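Local coordinates for protein sugar-binding transcriptional regulator, LacI family (Enterococcus faecalis, PDB 3CS3) that probably acts as a LacI-family transcription factor that binds regulatory DNA and may respond to a sugar-like effector, at residues Gln7-Tyr18 with Met57-Phe68; Lys32-Glu40 with Ala240-Arg248. All coordinates share one frame; numbering follows the deposited sequence. Where two conformers were deposited one is given.

Contact 1 pairs two neighbouring parallel strands, 10-15 and 60-64, in the N-terminal half of the sugar-binding core; contact 2 packs helices 23-35 and 232-247 together on one face of the same sheet. Their centres lie about 13 Å apart. Strand 10-15 leads into helix 23-35, whose Schellman end in contact 2 returns the chain to strand 40-45. There Glu-40 meets contact 1 in two probable backbone hydrogen bonds: Ile-11 N to Glu-40 O at 2.8 Å and Glu-40 N to Asn-9 O at 2.9 Å. Ile-243 of contact 2 packs against Ile-11 and Ile-62. At the far end of contact 1, the side chain of Tyr-18 comes within about 4 Å of a glycerol, probably from the crystallisation liquor, though such molecules often mark pockets.

Contact 1: residues Gln7-Tyr18 with Met57-Phe68; sequences QTNIIGVYLADY and MVDGAIILDWTF
Backbone hydrogen bonds join Gly-12 and Tyr-14 to Gly-60, Ile-62 and Leu-64, two parallel strands whose axes approach to 4.6 Å and run at 22° to each other. Gly-12 N gives to Gly-60 O and Gly-12 O receives from Ile-62 N, and Tyr-14 repeats this with Ile-62 O and Leu-64 N. Gly-12 suits its place because Val-58 CG1 and the Tyr-14 ring crowd the side where a side chain would stand.

Before the strands, Asp-59 fastens the incoming loop. Asp-59 OD1 accepts from Thr-8 N at 2.8 Å, almost straight and on the syn side, while Asn-9 N adds a weak bond to OD2. Asp-59 N in turn donates to Ile-10 O.

Apolar packing differs on the two faces. Branched Ile-11 and Ile-62, meeting CG2 to CG1 at 4.0 Å, share one with Val-13, Leu-15 and Leu-64, beneath helices 23-35 and 232-247. On the other, the Tyr-14 ring receives the edge of Phe-68: Phe-68 CE1 stands 3.6 Å from Tyr-14 CG in a T-shaped pair with planes at 81°. Tyr-14 CG, anti to its carbonyl carbon (chi1 -68°), also leaves CD2 3.7 Å from Ile-63 CD1.

Past the strands, a water donates to both Leu-15 O and Asp-65 OD2. Asp-65 OD1 accepts from Thr-67 N, which makes an Asx turn, and also from Thr-67 OG1 at 2.6 Å. Adjacent parallel strands joined through helix 23-35 and strand 40-45, with loops leaving their C-terminal ends, typify the Rossmann-like N-terminal subdomain of LacI-family and periplasmic-binding-protein cores.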
loop_
_atom_site.group_PDB
_atom_site.type_symbol
_atom_site.label_atom_id
_atom_site.label_comp_id
_atom_site.label_asym_id
_atom_site.label_seq_id
_atom_site.Cartn_x
_atom_site.Cartn_y
_atom_site.Cartn_z
ATOM N N GLN A 7 14.345 24.828 10.262
ATOM C CA GLN A 7 13.862 23.638 10.931
ATOM C C GLN A 7 12.374 23.552 10.661
ATOM O O GLN A 7 11.595 24.313 11.220
ATOM C CB GLN A 7 14.154 23.694 12.423
ATOM C CG GLN A 7 13.710 22.478 13.203
ATOM C CD GLN A 7 14.635 22.171 14.355
ATOM O OE1 GLN A 7 15.830 21.938 14.159
ATOM N NE2 GLN A 7 14.093 22.164 15.567
ATOM N N THR A 8 11.997 22.628 9.781
ATOM C CA THR A 8 10.623 22.506 9.302
ATOM C C THR A 8 9.833 21.467 10.084
ATOM O O THR A 8 8.615 21.344 9.894
ATOM C CB THR A 8 10.597 22.106 7.805
ATOM O OG1 THR A 8 11.204 20.818 7.634
ATOM C CG2 THR A 8 11.347 23.120 6.958
ATOM N N ASN A 9 10.536 20.764 10.981
ATOM C CA ASN A 9 10.067 19.540 11.657
ATOM C C ASN A 9 9.341 18.515 10.772
ATOM O O ASN A 9 8.342 17.893 11.161
ATOM C CB ASN A 9 9.440 19.774 13.061
ATOM C CG ASN A 9 8.108 20.533 13.047
ATOM O OD1 ASN A 9 7.761 21.167 14.045
ATOM N ND2 ASN A 9 7.344 20.439 11.963
ATOM N N ILE A 10 9.891 18.327 9.570
ATOM C CA ILE A 10 9.387 17.361 8.588
ATOM C C ILE A 10 10.505 16.422 8.130
ATOM O O ILE A 10 11.607 16.863 7.776
ATOM C CB ILE A 10 8.707 18.053 7.365
ATOM C CG1 ILE A 10 7.503 18.880 7.824
ATOM C CG2 ILE A 10 8.202 17.019 6.351
ATOM C CD1 ILE A 10 7.035 19.919 6.830
ATOM N N ILE A 11 10.225 15.124 8.175
ATOM C CA ILE A 11 11.137 14.120 7.639
ATOM C C ILE A 11 10.585 13.621 6.307
ATOM O O ILE A 11 9.410 13.271 6.212
ATOM C CB ILE A 11 11.347 12.938 8.640
ATOM C CG1 ILE A 11 11.891 13.445 9.990
ATOM C CG2 ILE A 11 12.258 11.853 8.050
ATOM C CD1 ILE A 11 13.237 14.183 9.914
ATOM N N GLY A 12 11.424 13.635 5.275
ATOM C CA GLY A 12 11.073 13.038 3.987
ATOM C C GLY A 12 11.331 11.541 3.998
ATOM O O GLY A 12 12.416 11.094 4.350
ATOM N N VAL A 13 10.325 10.758 3.631
ATOM C CA VAL A 13 10.470 9.312 3.596
ATOM C C VAL A 13 10.405 8.855 2.142
ATOM O O VAL A 13 9.394 9.036 1.471
ATOM C CB VAL A 13 9.414 8.607 4.472
ATOM C CG1 VAL A 13 9.559 7.097 4.382
ATOM C CG2 VAL A 13 9.535 9.065 5.928
ATOM N N TYR A 14 11.503 8.287 1.657
ATOM C CA TYR A 14 11.613 7.915 0.251
ATOM C C TYR A 14 11.458 6.413 0.062
ATOM O O TYR A 14 12.341 5.631 0.417
ATOM C CB TYR A 14 12.917 8.457 -0.355
ATOM C CG TYR A 14 12.912 9.966 -0.441
ATOM C CD1 TYR A 14 12.425 10.611 -1.575
ATOM C CD2 TYR A 14 13.350 10.751 0.632
ATOM C CE1 TYR A 14 12.393 11.993 -1.654
ATOM C CE2 TYR A 14 13.318 12.132 0.565
ATOM C CZ TYR A 14 12.842 12.746 -0.585
ATOM O OH TYR A 14 12.805 14.117 -0.668
ATOM N N LEU A 15 10.299 6.029 -0.465
ATOM C CA LEU A 15 9.948 4.626 -0.677
ATOM C C LEU A 15 10.007 4.281 -2.155
ATOM O O LEU A 15 9.986 5.166 -3.005
ATOM C CB LEU A 15 8.566 4.312 -0.100
ATOM C CG LEU A 15 8.354 4.573 1.399
ATOM C CD1 LEU A 15 6.958 4.149 1.781
ATOM C CD2 LEU A 15 9.396 3.871 2.291
ATOM N N ALA A 16 10.090 2.987 -2.449
ATOM C CA ALA A 16 10.237 2.502 -3.819
ATOM C C ALA A 16 8.908 2.109 -4.466
ATOM O O ALA A 16 8.815 2.011 -5.692
ATOM C CB ALA A 16 11.198 1.338 -3.843
ATOM N N ASP A 17 7.891 1.908 -3.633
ATOM C CA ASP A 17 6.575 1.384 -4.042
ATOM C C ASP A 17 6.559 0.014 -4.735
ATOM O O ASP A 17 5.858 -0.195 -5.728
ATOM C CB ASP A 17 5.706 2.421 -4.777
ATOM C CG ASP A 17 4.659 3.060 -3.867
ATOM O OD1 ASP A 17 3.475 3.103 -4.263
ATOM O OD2 ASP A 17 5.014 3.507 -2.753
ATOM N N TYR A 18 7.373 -0.900 -4.210
ATOM C CA TYR A 18 7.023 -2.311 -4.250
ATOM C C TYR A 18 6.373 -2.646 -2.910
ATOM O O TYR A 18 5.193 -3.002 -2.860
ATOM C CB TYR A 18 8.206 -3.255 -4.571
ATOM C CG TYR A 18 9.587 -2.865 -4.067
ATOM C CD1 TYR A 18 10.540 -2.350 -4.943
ATOM C CD2 TYR A 18 9.962 -3.065 -2.733
ATOM C CE1 TYR A 18 11.812 -2.015 -4.500
ATOM C CE2 TYR A 18 11.233 -2.718 -2.275
ATOM C CZ TYR A 18 12.153 -2.193 -3.166
ATOM O OH TYR A 18 13.411 -1.850 -2.722
ATOM N N MET A 57 12.837 22.444 2.676
ATOM C CA MET A 57 11.514 22.151 3.233
ATOM C C MET A 57 11.451 20.847 4.042
ATOM O O MET A 57 10.416 20.520 4.627
ATOM C CB MET A 57 10.463 22.152 2.114
ATOM C CG MET A 57 9.816 23.518 1.864
ATOM S SD MET A 57 9.503 23.896 0.125
ATOM C CE MET A 57 11.166 24.103 -0.526
ATOM N N VAL A 58 12.564 20.119 4.083
ATOM C CA VAL A 58 12.651 18.850 4.808
ATOM C C VAL A 58 13.928 18.807 5.653
ATOM O O VAL A 58 15.016 19.121 5.163
ATOM C CB VAL A 58 12.507 17.635 3.825
ATOM C CG1 VAL A 58 13.391 16.462 4.202
ATOM C CG2 VAL A 58 11.053 17.194 3.731
ATOM N N ASP A 59 13.782 18.448 6.928
ATOM C CA ASP A 59 14.911 18.412 7.863
ATOM C C ASP A 59 15.871 17.258 7.601
ATOM O O ASP A 59 17.089 17.440 7.635
ATOM C CB ASP A 59 14.422 18.334 9.314
ATOM C CG ASP A 59 13.885 19.656 9.836
ATOM O OD1 ASP A 59 13.953 20.683 9.124
ATOM O OD2 ASP A 59 13.389 19.662 10.976
ATOM N N GLY A 60 15.315 16.075 7.362
ATOM C CA GLY A 60 16.098 14.857 7.199
ATOM C C GLY A 60 15.340 13.795 6.425
ATOM O O GLY A 60 14.152 13.951 6.154
ATOM N N ALA A 61 16.021 12.708 6.074
ATOM C CA ALA A 61 15.407 11.677 5.246
ATOM C C ALA A 61 15.525 10.272 5.822
ATOM O O ALA A 61 16.524 9.931 6.459
ATOM C CB ALA A 61 15.966 11.724 3.815
ATOM N N ILE A 62 14.480 9.476 5.603
ATOM C CA ILE A 62 14.518 8.039 5.824
ATOM C C ILE A 62 14.341 7.381 4.455
ATOM O O ILE A 62 13.334 7.605 3.787
ATOM C CB ILE A 62 13.424 7.574 6.815
ATOM C CG1 ILE A 62 13.694 8.135 8.217
ATOM C CG2 ILE A 62 13.344 6.047 6.869
ATOM C CD1 ILE A 62 12.526 7.974 9.178
ATOM N N ILE A 63 15.324 6.586 4.037
ATOM C CA ILE A 63 15.345 6.028 2.679
ATOM C C ILE A 63 15.164 4.507 2.649
ATOM O O ILE A 63 15.968 3.756 3.221
ATOM C CB ILE A 63 16.670 6.365 1.927
ATOM C CG1 ILE A 63 17.099 7.828 2.134
ATOM C CG2 ILE A 63 16.589 5.969 0.433
ATOM C CD1 ILE A 63 16.406 8.834 1.266
ATOM N N LEU A 64 14.107 4.068 1.971
ATOM C CA LEU A 64 13.942 2.669 1.595
ATOM C C LEU A 64 13.576 2.604 0.108
ATOM O O LEU A 64 12.407 2.457 -0.252
ATOM C CB LEU A 64 12.894 1.984 2.485
ATOM C CG LEU A 64 12.451 0.519 2.296
ATOM C CD1 LEU A 64 13.530 -0.400 1.738
ATOM C CD2 LEU A 64 11.933 -0.024 3.604
ATOM N N ASP A 65 14.596 2.711 -0.744
ATOM C CA ASP A 65 14.423 2.776 -2.192
ATOM C C ASP A 65 15.758 2.480 -2.865
ATOM O O ASP A 65 16.663 3.306 -2.818
ATOM C CB ASP A 65 13.935 4.177 -2.601
ATOM C CG ASP A 65 13.638 4.302 -4.096
ATOM O OD1 ASP A 65 13.703 3.297 -4.844
ATOM O OD2 ASP A 65 13.331 5.435 -4.526
ATOM N N TRP A 66 15.861 1.319 -3.512
ATOM C CA TRP A 66 17.108 0.883 -4.153
ATOM C C TRP A 66 17.473 1.695 -5.404
ATOM O O TRP A 66 18.631 1.699 -5.825
ATOM C CB TRP A 66 17.061 -0.619 -4.481
ATOM C CG TRP A 66 16.147 -0.952 -5.622
ATOM C CD1 TRP A 66 14.800 -1.120 -5.561
ATOM C CD2 TRP A 66 16.514 -1.138 -6.998
ATOM N NE1 TRP A 66 14.296 -1.404 -6.808
ATOM C CE2 TRP A 66 15.326 -1.417 -7.711
ATOM C CE3 TRP A 66 17.731 -1.092 -7.697
ATOM C CZ2 TRP A 66 15.314 -1.662 -9.094
ATOM C CZ3 TRP A 66 17.721 -1.333 -9.075
ATOM C CH2 TRP A 66 16.517 -1.616 -9.756
ATOM N N THR A 67 16.486 2.370 -5.991
ATOM C CA THR A 67 16.714 3.229 -7.158
ATOM C C THR A 67 17.212 4.626 -6.783
ATOM O O THR A 67 17.661 5.375 -7.653
ATOM C CB THR A 67 15.447 3.383 -8.024
ATOM O OG1 THR A 67 14.421 4.036 -7.270
ATOM C CG2 THR A 67 14.954 2.035 -8.507
ATOM N N PHE A 68 17.103 4.980 -5.501
ATOM C CA PHE A 68 17.672 6.219 -4.975
ATOM C C PHE A 68 19.182 5.991 -4.904
ATOM O O PHE A 68 19.639 5.161 -4.117
ATOM C CB PHE A 68 17.091 6.509 -3.585
ATOM C CG PHE A 68 17.158 7.959 -3.156
ATOM C CD1 PHE A 68 16.023 8.595 -2.675
ATOM C CD2 PHE A 68 18.349 8.678 -3.200
ATOM C CE1 PHE A 68 16.069 9.921 -2.258
ATOM C CE2 PHE A 68 18.405 10.008 -2.785
ATOM C CZ PHE A 68 17.267 10.626 -2.310
HETATM O O HOH W 1 11.868 7.356 -3.742
#

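Contact 2: residues Lys32-Glu40 with Ala240-Arg248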
loop_
_atom_site.group_PDB
_atom_site.type_symbol
_atom_site.label_atom_id
_atom_site.label_comp_id
_atom_site.label_asym_id
_atom_site.label_seq_id
_atom_site.Cartn_x
_atom_site.Cartn_y
_atom_site.Cartn_z
ATOM N N LYS A 32 4.556 7.339 14.539
ATOM C CA LYS A 32 4.439 7.297 15.995
ATOM C C LYS A 32 5.741 7.714 16.672
ATOM O O LYS A 32 5.717 8.411 17.692
ATOM C CB LYS A 32 4.003 5.903 16.470
ATOM C CG LYS A 32 3.274 5.880 17.822
ATOM C CD LYS A 32 4.214 5.609 19.000
ATOM C CE LYS A 32 3.480 5.656 20.342
ATOM N NZ LYS A 32 3.142 7.044 20.774
ATOM N N GLY A 33 6.868 7.300 16.102
ATOM C CA GLY A 33 8.176 7.641 16.640
ATOM C C GLY A 33 8.507 9.111 16.465
ATOM O O GLY A 33 9.119 9.726 17.340
ATOM N N LEU A 34 8.091 9.671 15.333
ATOM C CA LEU A 34 8.332 11.078 15.027
ATOM C C LEU A 34 7.421 12.026 15.810
ATOM O O LEU A 34 7.858 13.110 16.199
ATOM C CB LEU A 34 8.203 11.338 13.524
ATOM C CG LEU A 34 9.279 10.763 12.595
ATOM C CD1 LEU A 34 8.970 11.140 11.158
ATOM C CD2 LEU A 34 10.660 11.253 12.989
ATOM N N ALA A 35 6.171 11.613 16.044
ATOM C CA ALA A 35 5.187 12.432 16.764
ATOM C C ALA A 35 5.601 12.740 18.201
ATOM O O ALA A 35 5.288 13.815 18.714
ATOM C CB ALA A 35 3.812 11.782 16.739
ATOM N N LEU A 36 6.313 11.805 18.829
ATOM C CA LEU A 36 6.842 11.979 20.191
ATOM C C LEU A 36 7.820 13.147 20.295
ATOM O O LEU A 36 7.955 13.760 21.354
ATOM C CB LEU A 36 7.525 10.698 20.679
ATOM C CG LEU A 36 6.665 9.447 20.876
ATOM C CD1 LEU A 36 7.549 8.223 21.074
ATOM C CD2 LEU A 36 5.697 9.614 22.043
ATOM N N PHE A 37 8.492 13.442 19.184
ATOM C CA PHE A 37 9.426 14.553 19.096
ATOM C C PHE A 37 8.851 15.725 18.295
ATOM O O PHE A 37 9.604 16.592 17.839
ATOM C CB PHE A 37 10.746 14.080 18.480
ATOM C CG PHE A 37 11.455 13.046 19.300
ATOM C CD1 PHE A 37 12.161 13.411 20.442
ATOM C CD2 PHE A 37 11.414 11.706 18.935
ATOM C CE1 PHE A 37 12.818 12.455 21.208
ATOM C CE2 PHE A 37 12.070 10.739 19.693
ATOM C CZ PHE A 37 12.773 11.114 20.832
ATOM N N ASP A 38 7.523 15.743 18.143
ATOM C CA ASP A 38 6.785 16.758 17.367
ATOM C C ASP A 38 7.245 16.898 15.911
ATOM O O ASP A 38 7.240 18.001 15.348
ATOM C CB ASP A 38 6.788 18.130 18.069
ATOM C CG ASP A 38 6.281 18.062 19.495
ATOM O OD1 ASP A 38 7.057 18.414 20.415
ATOM O OD2 ASP A 38 5.115 17.656 19.694
ATOM N N TYR A 39 7.651 15.782 15.311
ATOM C CA TYR A 39 8.005 15.757 13.898
ATOM C C TYR A 39 6.891 15.127 13.086
ATOM O O TYR A 39 6.084 14.358 13.607
ATOM C CB TYR A 39 9.317 15.006 13.675
ATOM C CG TYR A 39 10.538 15.892 13.693
ATOM C CD1 TYR A 39 11.261 16.138 12.528
ATOM C CD2 TYR A 39 10.970 16.494 14.874
ATOM C CE1 TYR A 39 12.397 16.952 12.544
ATOM C CE2 TYR A 39 12.098 17.313 14.901
ATOM C CZ TYR A 39 12.805 17.539 13.734
ATOM O OH TYR A 39 13.921 18.348 13.763
ATOM N N GLU A 40 6.843 15.481 11.810
ATOM C CA GLU A 40 5.907 14.879 10.877
ATOM C C GLU A 40 6.640 14.356 9.655
ATOM O O GLU A 40 7.829 14.617 9.461
ATOM C CB GLU A 40 4.826 15.875 10.463
ATOM C CG GLU A 40 3.694 16.004 11.472
ATOM C CD GLU A 40 2.574 16.901 10.982
ATOM O OE1 GLU A 40 2.868 17.911 10.305
ATOM O OE2 GLU A 40 1.399 16.593 11.280
ATOM N N ALA A 240 12.772 6.215 13.081
ATOM C CA ALA A 240 12.329 7.532 13.554
ATOM C C ALA A 240 13.164 8.064 14.726
ATOM O O ALA A 240 13.515 9.237 14.745
ATOM C CB ALA A 240 10.862 7.492 13.923
ATOM N N GLU A 241 13.493 7.204 15.690
ATOM C CA GLU A 241 14.292 7.627 16.843
ATOM C C GLU A 241 15.745 7.875 16.442
ATOM O O GLU A 241 16.415 8.725 17.022
ATOM C CB GLU A 241 14.180 6.625 18.015
ATOM C CG GLU A 241 15.397 5.701 18.251
ATOM C CD GLU A 241 15.221 4.726 19.419
ATOM O OE1 GLU A 241 14.069 4.445 19.824
ATOM O OE2 GLU A 241 16.248 4.231 19.928
ATOM N N LYS A 242 16.209 7.142 15.434
ATOM C CA LYS A 242 17.568 7.270 14.939
ATOM C C LYS A 242 17.785 8.568 14.187
ATOM O O LYS A 242 18.853 9.147 14.282
ATOM C CB LYS A 242 17.918 6.097 14.025
ATOM C CG LYS A 242 19.340 5.595 14.177
ATOM C CD LYS A 242 19.386 4.220 14.825
ATOM C CE LYS A 242 18.999 4.243 16.296
ATOM N NZ LYS A 242 19.665 3.169 17.062
ATOM N N ILE A 243 16.779 9.010 13.432
ATOM C CA ILE A 243 16.879 10.253 12.664
ATOM C C ILE A 243 16.832 11.491 13.579
ATOM O O ILE A 243 17.557 12.458 13.351
ATOM C CB ILE A 243 15.856 10.305 11.454
ATOM C CG1 ILE A 243 16.164 11.457 10.508
ATOM C CG2 ILE A 243 14.411 10.386 11.895
ATOM C CD1 ILE A 243 17.195 11.130 9.510
ATOM N N ILE A 244 16.013 11.430 14.631
ATOM C CA ILE A 244 15.974 12.487 15.639
ATOM C C ILE A 244 17.321 12.595 16.349
ATOM O O ILE A 244 17.943 13.653 16.320
ATOM C CB ILE A 244 14.830 12.276 16.668
ATOM C CG1 ILE A 244 13.450 12.329 15.984
ATOM C CG2 ILE A 244 14.924 13.285 17.822
ATOM C CD1 ILE A 244 13.191 13.559 15.114
ATOM N N HIS A 245 17.776 11.489 16.940
ATOM C CA HIS A 245 19.050 11.432 17.664
ATOM C C HIS A 245 20.226 11.872 16.800
ATOM O O HIS A 245 21.087 12.610 17.263
ATOM C CB HIS A 245 19.302 10.024 18.220
ATOM C CG HIS A 245 18.521 9.707 19.460
ATOM N ND1 HIS A 245 17.175 9.978 19.589
ATOM C CD2 HIS A 245 18.895 9.119 20.620
ATOM C CE1 HIS A 245 16.758 9.586 20.778
ATOM N NE2 HIS A 245 17.782 9.060 21.425
ATOM N N LEU A 246 20.230 11.446 15.539
ATOM C CA LEU A 246 21.304 11.770 14.600
ATOM C C LEU A 246 21.365 13.260 14.261
ATOM O O LEU A 246 22.455 13.835 14.180
ATOM C CB LEU A 246 21.178 10.920 13.325
ATOM C CG LEU A 246 22.091 11.129 12.118
ATOM C CD1 LEU A 246 23.540 10.842 12.457
ATOM C CD2 LEU A 246 21.621 10.252 10.982
ATOM N N MET A 247 20.202 13.886 14.084
ATOM C CA MET A 247 20.164 15.298 13.714
ATOM C C MET A 247 20.328 16.228 14.915
ATOM O O MET A 247 20.571 17.424 14.750
ATOM C CB MET A 247 18.931 15.629 12.857
ATOM C CG MET A 247 17.671 16.092 13.569
ATOM S SD MET A 247 16.246 16.125 12.440
ATOM C CE MET A 247 17.054 16.238 10.848
ATOM N N ARG A 248 20.215 15.660 16.114
ATOM C CA ARG A 248 20.450 16.374 17.370
ATOM C C ARG A 248 21.876 16.142 17.871
ATOM O O ARG A 248 22.192 16.428 19.027
ATOM C CB ARG A 248 19.455 15.929 18.447
ATOM C CG ARG A 248 18.021 16.383 18.230
ATOM C CD ARG A 248 17.199 16.286 19.514
ATOM N NE ARG A 248 17.335 14.992 20.184
ATOM C CZ ARG A 248 16.653 14.626 21.267
ATOM N NH1 ARG A 248 16.851 13.425 21.798
ATOM N NH2 ARG A 248 15.771 15.452 21.821
#
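Gly-33 and Ala-240 bring helices 23-35 and 232-247 to a CA-CA distance of 5.2 Å, and the backbones then spread to 7.7 Å between the CA atoms of Phe-37 and Ile-244. Both helices lie on one face of the sheet of this alpha/beta subdomain, and the first ends in a Schellman motif: Tyr-39 N bonds to Leu-34 O and Asp-38 N to Ala-35 O, with Asp-38 taking the positive phi.

Small residues permit the close approach. Gly-33 has no side chain to collide with Ala-240, whose CB rests 3.8 Å from Gly-33 CA, and Leu-34 lays CG and CD2 against that same methyl.

Farther along, Ile-244 divides its branches between two rings. Ile-244 CG2, anti to the backbone N, lies over the centre of the Phe-37 ring, 3.8 Å from its centroid, while CD1 reaches the face of Tyr-39; both are CH-pi contacts. The beta-branched chain can serve both rings because CG1 and CG2 diverge at CB.

Beside these rings, Arg-248 passes Phe-37 at about a right angle, its guanidinium plane turned 71° from the ring, and NH1 forms a salt bridge with Glu-250. Toward the sheet, Met-247 makes an oblique Met-aromatic contact with Tyr-39, its polarisable sulfur SD lying 3.5 Å from Tyr-39 OH and 3.9 Å from Tyr-39 CE1.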